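Local coordinates for RNA-dependent RNA Polymerase (Bombyx mori cytoplasmic polyhedrosis virus, PDB 6TZ0), which copies RNA from an RNA template, making the viral plus-strand transcripts and, probably after core assembly, the complementary minus strands of the double-stranded genome, at residues N232-H236 with Y308-N312; K248-G253 with K302-L307; I881-I885 with H1020-F1024. One frame throughout, in Å; residues are numbered along the deposited sequence.

Contact 1 of 3, residues N232-H236 with Y308-N312; sequences NHFLH and YPEFN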
ATOM      1  N   ASN A 232     -32.792  -2.065 -17.102  1.00 36.83           N
ATOM      2  CA  ASN A 232     -33.639  -3.139 -16.592  1.00 36.83           C
ATOM      3  C   ASN A 232     -32.830  -4.133 -15.773  1.00 36.83           C
ATOM      4  O   ASN A 232     -33.292  -4.602 -14.725  1.00 36.83           O
ATOM      5  CB  ASN A 232     -34.340  -3.873 -17.734  1.00 36.83           C
ATOM      6  CG  ASN A 232     -35.353  -3.021 -18.448  1.00 36.83           C
ATOM      7  OD1 ASN A 232     -35.999  -2.171 -17.849  1.00 36.83           O
ATOM      8  ND2 ASN A 232     -35.536  -3.282 -19.731  1.00 36.83           N
ATOM      9  N   HIS A 233     -31.605  -4.441 -16.216  1.00 37.39           N
ATOM     10  CA  HIS A 233     -30.763  -5.355 -15.451  1.00 37.39           C
ATOM     11  C   HIS A 233     -30.304  -4.736 -14.131  1.00 37.39           C
ATOM     12  O   HIS A 233     -30.214  -5.437 -13.117  1.00 37.39           O
ATOM     13  CB  HIS A 233     -29.569  -5.799 -16.295  1.00 37.39           C
ATOM     14  CG  HIS A 233     -28.658  -6.761 -15.596  1.00 37.39           C
ATOM     15  ND1 HIS A 233     -29.056  -8.029 -15.233  1.00 37.39           N
ATOM     16  CD2 HIS A 233     -27.360  -6.654 -15.227  1.00 37.39           C
ATOM     17  CE1 HIS A 233     -28.052  -8.652 -14.644  1.00 37.39           C
ATOM     18  NE2 HIS A 233     -27.010  -7.841 -14.634  1.00 37.39           N
ATOM     19  N   PHE A 234     -30.023  -3.430 -14.114  1.00 38.71           N
ATOM     20  CA  PHE A 234     -29.601  -2.812 -12.858  1.00 38.71           C
ATOM     21  C   PHE A 234     -30.745  -2.757 -11.850  1.00 38.71           C
ATOM     22  O   PHE A 234     -30.535  -3.001 -10.655  1.00 38.71           O
ATOM     23  CB  PHE A 234     -29.036  -1.406 -13.073  1.00 38.71           C
ATOM     24  CG  PHE A 234     -27.699  -1.372 -13.760  1.00 38.71           C
ATOM     25  CD1 PHE A 234     -26.608  -2.021 -13.209  1.00 38.71           C
ATOM     26  CD2 PHE A 234     -27.497  -0.578 -14.871  1.00 38.71           C
ATOM     27  CE1 PHE A 234     -25.370  -1.967 -13.819  1.00 38.71           C
ATOM     28  CE2 PHE A 234     -26.259  -0.515 -15.484  1.00 38.71           C
ATOM     29  CZ  PHE A 234     -25.196  -1.206 -14.953  1.00 38.71           C
ATOM     30  N   LEU A 235     -31.969  -2.475 -12.309  1.00 38.89           N
ATOM     31  CA  LEU A 235     -33.108  -2.504 -11.393  1.00 38.89           C
ATOM     32  C   LEU A 235     -33.436  -3.923 -10.930  1.00 38.89           C
ATOM     33  O   LEU A 235     -33.859  -4.117  -9.778  1.00 38.89           O
ATOM     34  CB  LEU A 235     -34.310  -1.844 -12.057  1.00 38.89           C
ATOM     35  CG  LEU A 235     -34.071  -0.354 -12.307  1.00 38.89           C
ATOM     36  CD1 LEU A 235     -35.170   0.245 -13.141  1.00 38.89           C
ATOM     37  CD2 LEU A 235     -33.921   0.392 -10.997  1.00 38.89           C
ATOM     38  N   HIS A 236     -33.215  -4.924 -11.792  1.00 40.92           N
ATOM     39  CA  HIS A 236     -33.365  -6.311 -11.362  1.00 40.92           C
ATOM     40  C   HIS A 236     -32.354  -6.683 -10.289  1.00 40.92           C
ATOM     41  O   HIS A 236     -32.668  -7.438  -9.364  1.00 40.92           O
ATOM     42  CB  HIS A 236     -33.220  -7.261 -12.545  1.00 40.92           C
ATOM     43  CG  HIS A 236     -33.218  -8.699 -12.142  1.00 40.92           C
ATOM     44  ND1 HIS A 236     -34.364  -9.369 -11.774  1.00 40.92           N
ATOM     45  CD2 HIS A 236     -32.203  -9.584 -12.001  1.00 40.92           C
ATOM     46  CE1 HIS A 236     -34.060 -10.611 -11.448  1.00 40.92           C
ATOM     47  NE2 HIS A 236     -32.756 -10.768 -11.580  1.00 40.92           N
ATOM     48  N   TYR A 308     -30.478 -12.612 -15.216  1.00 40.95           N
ATOM     49  CA  TYR A 308     -31.762 -12.075 -15.629  1.00 40.95           C
ATOM     50  C   TYR A 308     -31.994 -12.387 -17.104  1.00 40.95           C
ATOM     51  O   TYR A 308     -31.121 -12.103 -17.931  1.00 40.95           O
ATOM     52  CB  TYR A 308     -31.751 -10.572 -15.363  1.00 40.95           C
ATOM     53  CG  TYR A 308     -32.975  -9.789 -15.748  1.00 40.95           C
ATOM     54  CD1 TYR A 308     -34.196 -10.014 -15.129  1.00 40.95           C
ATOM     55  CD2 TYR A 308     -32.885  -8.750 -16.659  1.00 40.95           C
ATOM     56  CE1 TYR A 308     -35.308  -9.274 -15.463  1.00 40.95           C
ATOM     57  CE2 TYR A 308     -33.985  -7.996 -16.992  1.00 40.95           C
ATOM     58  CZ  TYR A 308     -35.193  -8.262 -16.395  1.00 40.95           C
ATOM     59  OH  TYR A 308     -36.289  -7.505 -16.739  1.00 40.95           O
ATOM     60  N   PRO A 309     -33.141 -12.977 -17.468  1.00 42.13           N
ATOM     61  CA  PRO A 309     -33.272 -13.580 -18.806  1.00 42.13           C
ATOM     62  C   PRO A 309     -33.304 -12.596 -19.962  1.00 42.13           C
ATOM     63  O   PRO A 309     -33.076 -13.021 -21.099  1.00 42.13           O
ATOM     64  CB  PRO A 309     -34.585 -14.365 -18.706  1.00 42.13           C
ATOM     65  CG  PRO A 309     -35.328 -13.723 -17.614  1.00 42.13           C
ATOM     66  CD  PRO A 309     -34.309 -13.271 -16.625  1.00 42.13           C
ATOM     67  N   GLU A 310     -33.555 -11.309 -19.730  1.00 41.84           N
ATOM     68  CA  GLU A 310     -33.379 -10.336 -20.805  1.00 41.84           C
ATOM     69  C   GLU A 310     -31.901 -10.140 -21.120  1.00 41.84           C
ATOM     70  O   GLU A 310     -31.501 -10.103 -22.291  1.00 41.84           O
ATOM     71  CB  GLU A 310     -34.023  -9.007 -20.420  1.00 41.84           C
ATOM     72  CG  GLU A 310     -33.988  -7.951 -21.508  1.00 41.84           C
ATOM     73  CD  GLU A 310     -34.590  -6.637 -21.056  1.00 41.84           C
ATOM     74  OE1 GLU A 310     -34.963  -6.529 -19.872  1.00 41.84           O
ATOM     75  OE2 GLU A 310     -34.694  -5.712 -21.883  1.00 41.84           O
ATOM     76  N   PHE A 311     -31.073 -10.052 -20.083  1.00 39.81           N
ATOM     77  CA  PHE A 311     -29.635  -9.940 -20.273  1.00 39.81           C
ATOM     78  C   PHE A 311     -29.042 -11.248 -20.785  1.00 39.81           C
ATOM     79  O   PHE A 311     -28.123 -11.238 -21.613  1.00 39.81           O
ATOM     80  CB  PHE A 311     -28.999  -9.498 -18.956  1.00 39.81           C
ATOM     81  CG  PHE A 311     -27.523  -9.312 -19.022  1.00 39.81           C
ATOM     82  CD1 PHE A 311     -26.978  -8.319 -19.812  1.00 39.81           C
ATOM     83  CD2 PHE A 311     -26.682 -10.082 -18.239  1.00 39.81           C
ATOM     84  CE1 PHE A 311     -25.620  -8.136 -19.868  1.00 39.81           C
ATOM     85  CE2 PHE A 311     -25.325  -9.894 -18.284  1.00 39.81           C
ATOM     86  CZ  PHE A 311     -24.792  -8.922 -19.103  1.00 39.81           C
ATOM     87  N   ASN A 312     -29.582 -12.382 -20.331  1.00 40.37           N
ATOM     88  CA  ASN A 312     -29.169 -13.679 -20.860  1.00 40.37           C
ATOM     89  C   ASN A 312     -29.544 -13.817 -22.333  1.00 40.37           C
ATOM     90  O   ASN A 312     -28.785 -14.388 -23.130  1.00 40.37           O
ATOM     91  CB  ASN A 312     -29.814 -14.795 -20.039  1.00 40.37           C
ATOM     92  CG  ASN A 312     -29.190 -16.145 -20.295  1.00 40.37           C
ATOM     93  OD1 ASN A 312     -28.182 -16.260 -20.987  1.00 40.37           O
ATOM     94  ND2 ASN A 312     -29.803 -17.185 -19.755  1.00 40.37           N
TER

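Contact 2 of 3, residues K248-G253 with K302-L307; sequences KIKGIG and KRAELL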
ATOM      1  N   LYS A 248     -22.306 -10.771  -7.422  1.00 43.23           N
ATOM      2  CA  LYS A 248     -22.478 -12.212  -7.549  1.00 43.23           C
ATOM      3  C   LYS A 248     -22.452 -12.680  -9.006  1.00 43.23           C
ATOM      4  O   LYS A 248     -22.030 -13.809  -9.276  1.00 43.23           O
ATOM      5  CB  LYS A 248     -23.772 -12.647  -6.859  1.00 43.23           C
ATOM      6  CG  LYS A 248     -23.869 -14.140  -6.626  1.00 43.23           C
ATOM      7  CD  LYS A 248     -25.076 -14.509  -5.800  1.00 43.23           C
ATOM      8  CE  LYS A 248     -26.251 -14.878  -6.679  1.00 43.23           C
ATOM      9  NZ  LYS A 248     -27.012 -13.702  -7.169  1.00 43.23           N
ATOM     10  N   ILE A 249     -22.863 -11.844  -9.958  1.00 42.45           N
ATOM     11  CA  ILE A 249     -22.897 -12.269 -11.357  1.00 42.45           C
ATOM     12  C   ILE A 249     -21.942 -11.436 -12.201  1.00 42.45           C
ATOM     13  O   ILE A 249     -22.124 -11.298 -13.413  1.00 42.45           O
ATOM     14  CB  ILE A 249     -24.337 -12.237 -11.915  1.00 42.45           C
ATOM     15  CG1 ILE A 249     -25.047 -10.903 -11.652  1.00 42.45           C
ATOM     16  CG2 ILE A 249     -25.154 -13.351 -11.311  1.00 42.45           C
ATOM     17  CD1 ILE A 249     -24.975  -9.849 -12.732  1.00 42.45           C
ATOM     18  N   LYS A 250     -20.894 -10.916 -11.566  1.00 43.32           N
ATOM     19  CA  LYS A 250     -19.962 -10.006 -12.224  1.00 43.32           C
ATOM     20  C   LYS A 250     -19.113 -10.716 -13.276  1.00 43.32           C
ATOM     21  O   LYS A 250     -18.733 -10.099 -14.278  1.00 43.32           O
ATOM     22  CB  LYS A 250     -19.106  -9.333 -11.142  1.00 43.32           C
ATOM     23  CG  LYS A 250     -18.104  -8.275 -11.569  1.00 43.32           C
ATOM     24  CD  LYS A 250     -16.690  -8.816 -11.714  1.00 43.32           C
ATOM     25  CE  LYS A 250     -16.197  -9.375 -10.391  1.00 43.32           C
ATOM     26  NZ  LYS A 250     -16.126  -8.328  -9.338  1.00 43.32           N
ATOM     27  N   GLY A 251     -18.821 -11.999 -13.088  1.00 41.93           N
ATOM     28  CA  GLY A 251     -17.974 -12.708 -14.026  1.00 41.93           C
ATOM     29  C   GLY A 251     -18.720 -13.524 -15.058  1.00 41.93           C
ATOM     30  O   GLY A 251     -18.198 -13.774 -16.146  1.00 41.93           O
ATOM     31  N   ILE A 252     -19.937 -13.955 -14.718  1.00 41.66           N
ATOM     32  CA  ILE A 252     -20.755 -14.738 -15.641  1.00 41.66           C
ATOM     33  C   ILE A 252     -21.186 -13.890 -16.828  1.00 41.66           C
ATOM     34  O   ILE A 252     -21.147 -14.341 -17.979  1.00 41.66           O
ATOM     35  CB  ILE A 252     -21.964 -15.325 -14.891  1.00 41.66           C
ATOM     36  CG1 ILE A 252     -21.511 -16.325 -13.839  1.00 41.66           C
ATOM     37  CG2 ILE A 252     -22.935 -15.998 -15.830  1.00 41.66           C
ATOM     38  CD1 ILE A 252     -22.629 -16.725 -12.916  1.00 41.66           C
ATOM     39  N   GLY A 253     -21.558 -12.643 -16.580  1.00 40.63           N
ATOM     40  CA  GLY A 253     -21.965 -11.739 -17.632  1.00 40.63           C
ATOM     41  C   GLY A 253     -20.867 -11.221 -18.528  1.00 40.63           C
ATOM     42  O   GLY A 253     -21.147 -10.462 -19.458  1.00 40.63           O
ATOM     43  N   LYS A 302     -24.665 -22.300 -15.737  1.00 42.40           N
ATOM     44  CA  LYS A 302     -24.631 -21.291 -14.689  1.00 42.40           C
ATOM     45  C   LYS A 302     -25.189 -19.963 -15.178  1.00 42.40           C
ATOM     46  O   LYS A 302     -25.824 -19.234 -14.407  1.00 42.40           O
ATOM     47  CB  LYS A 302     -23.193 -21.134 -14.211  1.00 42.40           C
ATOM     48  CG  LYS A 302     -23.013 -20.396 -12.922  1.00 42.40           C
ATOM     49  CD  LYS A 302     -21.534 -20.298 -12.581  1.00 42.40           C
ATOM     50  CE  LYS A 302     -21.085 -21.424 -11.668  1.00 42.40           C
ATOM     51  NZ  LYS A 302     -20.856 -22.704 -12.396  1.00 42.40           N
ATOM     52  N   ARG A 303     -25.001 -19.659 -16.462  1.00 41.00           N
ATOM     53  CA  ARG A 303     -25.533 -18.438 -17.044  1.00 41.00           C
ATOM     54  C   ARG A 303     -27.045 -18.500 -17.154  1.00 41.00           C
ATOM     55  O   ARG A 303     -27.733 -17.499 -16.922  1.00 41.00           O
ATOM     56  CB  ARG A 303     -24.905 -18.232 -18.417  1.00 41.00           C
ATOM     57  CG  ARG A 303     -25.221 -16.922 -19.066  1.00 41.00           C
ATOM     58  CD  ARG A 303     -24.605 -16.806 -20.448  1.00 41.00           C
ATOM     59  NE  ARG A 303     -23.154 -16.915 -20.417  1.00 41.00           N
ATOM     60  CZ  ARG A 303     -22.475 -17.884 -21.018  1.00 41.00           C
ATOM     61  NH1 ARG A 303     -23.122 -18.811 -21.702  1.00 41.00           N
ATOM     62  NH2 ARG A 303     -21.156 -17.924 -20.942  1.00 41.00           N
ATOM     63  N   ALA A 304     -27.581 -19.668 -17.508  1.00 43.06           N
ATOM     64  CA  ALA A 304     -29.026 -19.806 -17.619  1.00 43.06           C
ATOM     65  C   ALA A 304     -29.699 -19.793 -16.255  1.00 43.06           C
ATOM     66  O   ALA A 304     -30.816 -19.282 -16.129  1.00 43.06           O
ATOM     67  CB  ALA A 304     -29.383 -21.084 -18.369  1.00 43.06           C
ATOM     68  N   GLU A 305     -29.051 -20.337 -15.223  1.00 46.32           N
ATOM     69  CA  GLU A 305     -29.705 -20.349 -13.919  1.00 46.32           C
ATOM     70  C   GLU A 305     -29.460 -19.091 -13.091  1.00 46.32           C
ATOM     71  O   GLU A 305     -30.235 -18.821 -12.171  1.00 46.32           O
ATOM     72  CB  GLU A 305     -29.281 -21.579 -13.110  1.00 46.32           C
ATOM     73  CG  GLU A 305     -27.823 -21.613 -12.735  1.00 46.32           C
ATOM     74  CD  GLU A 305     -27.434 -22.872 -11.987  1.00 46.32           C
ATOM     75  OE1 GLU A 305     -28.324 -23.710 -11.729  1.00 46.32           O
ATOM     76  OE2 GLU A 305     -26.234 -23.031 -11.674  1.00 46.32           O
ATOM     77  N   LEU A 306     -28.429 -18.305 -13.395  1.00 43.13           N
ATOM     78  CA  LEU A 306     -28.115 -17.134 -12.583  1.00 43.13           C
ATOM     79  C   LEU A 306     -28.622 -15.816 -13.151  1.00 43.13           C
ATOM     80  O   LEU A 306     -29.054 -14.954 -12.384  1.00 43.13           O
ATOM     81  CB  LEU A 306     -26.603 -17.024 -12.363  1.00 43.13           C
ATOM     82  CG  LEU A 306     -26.004 -17.513 -11.044  1.00 43.13           C
ATOM     83  CD1 LEU A 306     -26.471 -16.607  -9.943  1.00 43.13           C
ATOM     84  CD2 LEU A 306     -26.386 -18.930 -10.714  1.00 43.13           C
ATOM     85  N   LEU A 307     -28.566 -15.607 -14.457  1.00 41.43           N
ATOM     86  CA  LEU A 307     -28.752 -14.254 -14.956  1.00 41.43           C
ATOM     87  C   LEU A 307     -30.217 -13.913 -15.201  1.00 41.43           C
ATOM     88  O   LEU A 307     -31.079 -14.781 -15.353  1.00 41.43           O
ATOM     89  CB  LEU A 307     -27.958 -14.022 -16.239  1.00 41.43           C
ATOM     90  CG  LEU A 307     -26.447 -13.926 -16.075  1.00 41.43           C
ATOM     91  CD1 LEU A 307     -25.826 -13.727 -17.415  1.00 41.43           C
ATOM     92  CD2 LEU A 307     -26.093 -12.775 -15.179  1.00 41.43           C
TER

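Contact 3 of 3, residues I881-I885 with H1020-F1024; sequences IREMI and HLYEF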
ATOM      1  N   ILE A 881      -5.881  34.709 -38.464  1.00 56.72           N
ATOM      2  CA  ILE A 881      -4.422  34.678 -38.476  1.00 56.72           C
ATOM      3  C   ILE A 881      -3.862  34.661 -39.902  1.00 56.72           C
ATOM      4  O   ILE A 881      -2.773  35.186 -40.157  1.00 56.72           O
ATOM      5  CB  ILE A 881      -3.976  33.468 -37.633  1.00 56.72           C
ATOM      6  CG1 ILE A 881      -2.468  33.349 -37.488  1.00 56.72           C
ATOM      7  CG2 ILE A 881      -4.628  32.193 -38.125  1.00 56.72           C
ATOM      8  CD1 ILE A 881      -2.126  32.388 -36.407  1.00 56.72           C
ATOM      9  N   ARG A 882      -4.608  34.100 -40.857  1.00 61.77           N
ATOM     10  CA  ARG A 882      -4.203  34.159 -42.259  1.00 61.77           C
ATOM     11  C   ARG A 882      -4.258  35.591 -42.781  1.00 61.77           C
ATOM     12  O   ARG A 882      -3.325  36.061 -43.454  1.00 61.77           O
ATOM     13  CB  ARG A 882      -5.108  33.228 -43.074  1.00 61.77           C
ATOM     14  CG  ARG A 882      -4.726  32.952 -44.526  1.00 61.77           C
ATOM     15  CD  ARG A 882      -5.426  33.903 -45.497  1.00 61.77           C
ATOM     16  NE  ARG A 882      -6.874  33.911 -45.318  1.00 61.77           N
ATOM     17  CZ  ARG A 882      -7.668  34.897 -45.725  1.00 61.77           C
ATOM     18  NH1 ARG A 882      -7.152  35.959 -46.327  1.00 61.77           N
ATOM     19  NH2 ARG A 882      -8.975  34.826 -45.522  1.00 61.77           N
ATOM     20  N   GLU A 883      -5.349  36.300 -42.480  1.00 63.10           N
ATOM     21  CA  GLU A 883      -5.433  37.713 -42.827  1.00 63.10           C
ATOM     22  C   GLU A 883      -4.402  38.522 -42.058  1.00 63.10           C
ATOM     23  O   GLU A 883      -3.810  39.462 -42.597  1.00 63.10           O
ATOM     24  CB  GLU A 883      -6.836  38.245 -42.561  1.00 63.10           C
ATOM     25  CG  GLU A 883      -7.037  39.684 -42.981  1.00 63.10           C
ATOM     26  CD  GLU A 883      -8.441  40.176 -42.738  1.00 63.10           C
ATOM     27  OE1 GLU A 883      -9.266  39.388 -42.238  1.00 63.10           O
ATOM     28  OE2 GLU A 883      -8.715  41.355 -43.045  1.00 63.10           O
ATOM     29  N   MET A 884      -4.127  38.126 -40.818  1.00 61.09           N
ATOM     30  CA  MET A 884      -3.173  38.858 -39.999  1.00 61.09           C
ATOM     31  C   MET A 884      -1.737  38.654 -40.478  1.00 61.09           C
ATOM     32  O   MET A 884      -0.881  39.511 -40.239  1.00 61.09           O
ATOM     33  CB  MET A 884      -3.388  38.453 -38.541  1.00 61.09           C
ATOM     34  CG  MET A 884      -2.518  39.111 -37.502  1.00 61.09           C
ATOM     35  SD  MET A 884      -3.237  38.909 -35.870  1.00 61.09           S
ATOM     36  CE  MET A 884      -3.278  37.137 -35.722  1.00 61.09           C
ATOM     37  N   ILE A 885      -1.458  37.565 -41.203  1.00 60.77           N
ATOM     38  CA  ILE A 885      -0.136  37.432 -41.817  1.00 60.77           C
ATOM     39  C   ILE A 885      -0.103  37.863 -43.276  1.00 60.77           C
ATOM     40  O   ILE A 885       0.984  37.878 -43.872  1.00 60.77           O
ATOM     41  CB  ILE A 885       0.445  36.001 -41.765  1.00 60.77           C
ATOM     42  CG1 ILE A 885      -0.326  35.048 -42.666  1.00 60.77           C
ATOM     43  CG2 ILE A 885       0.440  35.452 -40.357  1.00 60.77           C
ATOM     44  CD1 ILE A 885       0.331  33.707 -42.780  1.00 60.77           C
ATOM     45  N   HIS A1020       3.098  31.991 -32.585  1.00 52.42           N
ATOM     46  CA  HIS A1020       1.814  31.390 -32.913  1.00 52.42           C
ATOM     47  C   HIS A1020       1.359  31.709 -34.328  1.00 52.42           C
ATOM     48  O   HIS A1020       0.417  31.077 -34.808  1.00 52.42           O
ATOM     49  CB  HIS A1020       0.722  31.843 -31.941  1.00 52.42           C
ATOM     50  CG  HIS A1020       0.968  31.447 -30.520  1.00 52.42           C
ATOM     51  ND1 HIS A1020       1.512  32.308 -29.595  1.00 52.42           N
ATOM     52  CD2 HIS A1020       0.777  30.275 -29.871  1.00 52.42           C
ATOM     53  CE1 HIS A1020       1.625  31.694 -28.433  1.00 52.42           C
ATOM     54  NE2 HIS A1020       1.188  30.456 -28.573  1.00 52.42           N
ATOM     55  N   LEU A1021       2.012  32.644 -35.013  1.00 52.61           N
ATOM     56  CA  LEU A1021       1.510  33.149 -36.289  1.00 52.61           C
ATOM     57  C   LEU A1021       2.036  32.289 -37.438  1.00 52.61           C
ATOM     58  O   LEU A1021       2.988  32.627 -38.139  1.00 52.61           O
ATOM     59  CB  LEU A1021       1.891  34.612 -36.460  1.00 52.61           C
ATOM     60  CG  LEU A1021       1.385  35.511 -35.335  1.00 52.61           C
ATOM     61  CD1 LEU A1021       1.759  36.957 -35.563  1.00 52.61           C
ATOM     62  CD2 LEU A1021      -0.094  35.367 -35.187  1.00 52.61           C
ATOM     63  N   TYR A1022       1.380  31.147 -37.621  1.00 48.81           N
ATOM     64  CA  TYR A1022       1.709  30.226 -38.695  1.00 48.81           C
ATOM     65  C   TYR A1022       0.443  29.526 -39.157  1.00 48.81           C
ATOM     66  O   TYR A1022      -0.450  29.240 -38.359  1.00 48.81           O
ATOM     67  CB  TYR A1022       2.774  29.208 -38.258  1.00 48.81           C
ATOM     68  CG  TYR A1022       2.399  28.294 -37.115  1.00 48.81           C
ATOM     69  CD1 TYR A1022       2.630  28.662 -35.804  1.00 48.81           C
ATOM     70  CD2 TYR A1022       1.860  27.042 -37.353  1.00 48.81           C
ATOM     71  CE1 TYR A1022       2.302  27.828 -34.761  1.00 48.81           C
ATOM     72  CE2 TYR A1022       1.525  26.205 -36.322  1.00 48.81           C
ATOM     73  CZ  TYR A1022       1.753  26.599 -35.032  1.00 48.81           C
ATOM     74  OH  TYR A1022       1.420  25.749 -34.011  1.00 48.81           O
ATOM     75  N   GLU A1023       0.370  29.248 -40.456  1.00 47.94           N
ATOM     76  CA  GLU A1023      -0.788  28.585 -41.034  1.00 47.94           C
ATOM     77  C   GLU A1023      -0.368  27.543 -42.056  1.00 47.94           C
ATOM     78  O   GLU A1023       0.802  27.424 -42.421  1.00 47.94           O
ATOM     79  CB  GLU A1023      -1.765  29.582 -41.660  1.00 47.94           C
ATOM     80  CG  GLU A1023      -2.729  30.149 -40.653  1.00 47.94           C
ATOM     81  CD  GLU A1023      -3.695  29.083 -40.159  1.00 47.94           C
ATOM     82  OE1 GLU A1023      -4.085  28.215 -40.970  1.00 47.94           O
ATOM     83  OE2 GLU A1023      -4.044  29.088 -38.963  1.00 47.94           O
ATOM     84  N   PHE A1024      -1.360  26.787 -42.515  1.00 45.31           N
ATOM     85  CA  PHE A1024      -1.157  25.608 -43.341  1.00 45.31           C
ATOM     86  C   PHE A1024      -2.179  25.618 -44.460  1.00 45.31           C
ATOM     87  O   PHE A1024      -3.384  25.604 -44.200  1.00 45.31           O
ATOM     88  CB  PHE A1024      -1.290  24.329 -42.510  1.00 45.31           C
ATOM     89  CG  PHE A1024      -0.171  24.120 -41.548  1.00 45.31           C
ATOM     90  CD1 PHE A1024       0.994  23.496 -41.948  1.00 45.31           C
ATOM     91  CD2 PHE A1024      -0.265  24.589 -40.251  1.00 45.31           C
ATOM     92  CE1 PHE A1024       2.031  23.314 -41.063  1.00 45.31           C
ATOM     93  CE2 PHE A1024       0.771  24.415 -39.366  1.00 45.31           C
ATOM     94  CZ  PHE A1024       1.918  23.779 -39.770  1.00 45.31           C
TER

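Contact 1 of 3, residues N232-H236 with Y308-N312
Tyr-308, at the N-cap position of helix 309-320, and Phe-311 one turn on meet His-236 and His-233 of helix 224-237, giving two stacked aromatic pairs side by side. In the first, an offset stack, Tyr-308 CD1 lies over the centre of the His-236 imidazole; the ring centroids are 4.4 Å apart and the planes tilt by 25°. The same face of the phenol receives a CH-pi contact, with His-236 CB 4.0 Å from the Tyr-308 ring centroid. On the opposite face of that phenol lies the backbone N of Glu-310. The second pair, His-233 with Phe-311, is face-to-face at 4.7 Å between ring centroids, with Phe-311 CD2 over the rim of the imidazole. The edge of that imidazole is taken by Tyr-308, whose CB is 3.7 Å from His-233 ND1. His-233 has CG anti to the backbone N (chi1 -179°), and Phe-311 repeats this on its own helix, which sends both rings out to the same side of the helix pair.

Polar contact is confined to one corner. Asn-232 ND2 gives weak hydrogen bonds to Glu-310 OE1 at 3.3 Å and OE2 at 3.4 Å, the amide and carboxylate planes standing 36° apart. The amide has other partners too: OD1 bonds to Tyr-170 OH and Thr-70 N, and ND2 to Thr-68 O. Cys-335 and Met-338 of helix 325-339 also pack on Phe-311.

The chemistry implies that ring stacking joins these two helices of the N-terminal region, while the two weak bonds to Glu-310 probably add less than the amide's bonds with Tyr-170, Thr-70 and Thr-68.

Contact 2 of 3, residues K248-G253 with K302-L307
Ile-252 docks between two successive turns at the C-terminal end of helix 295-306, so that the loop joining helices 242-248 and 257-264 is packed against a helix end. From CB its two branches part. CG2, anti to the backbone N, meets the helix backbone itself, 3.8 Å from Arg-303 CA, and also approaches Arg-303 CB and Leu-307 CD1. On the other branch, CG1 comes near Lys-302 CD, and the extended chi2 (169°) carries the methyl across the lysine chain. At the tip, Ile-252 CD1 sits 3.7 Å from Lys-302 CG and 3.9 Å from Leu-306 CG, lodged between the lysine methylenes and the leucine. The two side chains Ile-252 and Lys-302 cross at about a right angle, and the ammonium end of the lysine leads off from the contact.

Ile-249, the first residue beyond helix 242-248 to leave helical geometry, extends this greasy patch. Its CB touches Leu-307 CD2 at 3.7 Å, and its CG2 lies 3.8 Å from Leu-306 CD1. Thus Leu-306 and Leu-307 each serve both isoleucines. Arg-303 and Leu-307 also touch Ile-315 of helix 309-320, which places the contact between loop and helices of the N-terminal region. The side chain of Lys-248 is about 10 Å from that of Arg-485, a UTP-binding residue, though no UTP is bound to this chain here.

At the margin, Lys-248 bends at its last two torsions, laying CE 3.7 Å from Leu-306 CD1 while NZ forms a salt bridge with Glu-245 OE1.

Contact 3 of 3, residues I881-I885 with H1020-F1024
With CG1 anti to the backbone N (chi1 -177°) and the chain extended beyond it, Ile-881 thrusts CD1 from the first turn of its helix at the bend of 1020-1022. That methyl lies 3.7 Å from Leu-1021 CA and 3.3 Å from the carbonyl O of His-1020. Met-884 instead bends at its last torsion (chi3 60°), bringing CE to 3.7 Å from Leu-1021 CD2. The leucine methyl is therefore shared, for Ile-881 CD1 also lies 3.8 Å from Leu-1021 CD2. Behind it Ile-885 CG2 packs on Leu-1021 CB.

Ile-881 turns its second branch to Glu-1023: CG2 lies against CG and CD of Glu-1023, nearest to its carboxylate OE2 at 3.3 Å. The carboxylate looks partly to its own strand, where OE1 takes a weak hydrogen bond from Phe-1024 N, and partly to Arg-873, with which OE2 forms a long, weak ion pair. Arg-873 also donates to Tyr-1022 O and makes a cation-pi contact with the Tyr-1022 ring.

Leu-1021 is the centre of an inverse gamma turn, closed by Tyr-1022 N bonding to His-1020 O at 3.0 Å. Strand 1022-1027 follows, paired antiparallel with 1196-1202. The axes of segments 881-885 and 1022-1024 cross at -116°, a largely apolar helix-on-strand packing at the edge of a small mixed sheet in the C-terminal region.

Contacts 1 and 2 form one neighbourhood, their centres about 11 Å apart, and contact 2 is nested along the chain inside the loop that contact 1 closes. Helices 295-306 and 309-320 follow each other, and His-233 NE2 lies 3.4 Å from Ile-249 CD1, linking the two patches. Both are only partly buried, yet contact 1 is built from stacked rings with a weak polar corner, contact 2 from aliphatic branches and lysine methylenes at a more exposed margin. Contact 3, the more buried, belongs to the C-terminal region, its centre about 56 and 60 Å from those of contacts 1 and 2; it joins helix to strand through aliphatic and methionine methyls and the Glu-1023 chain.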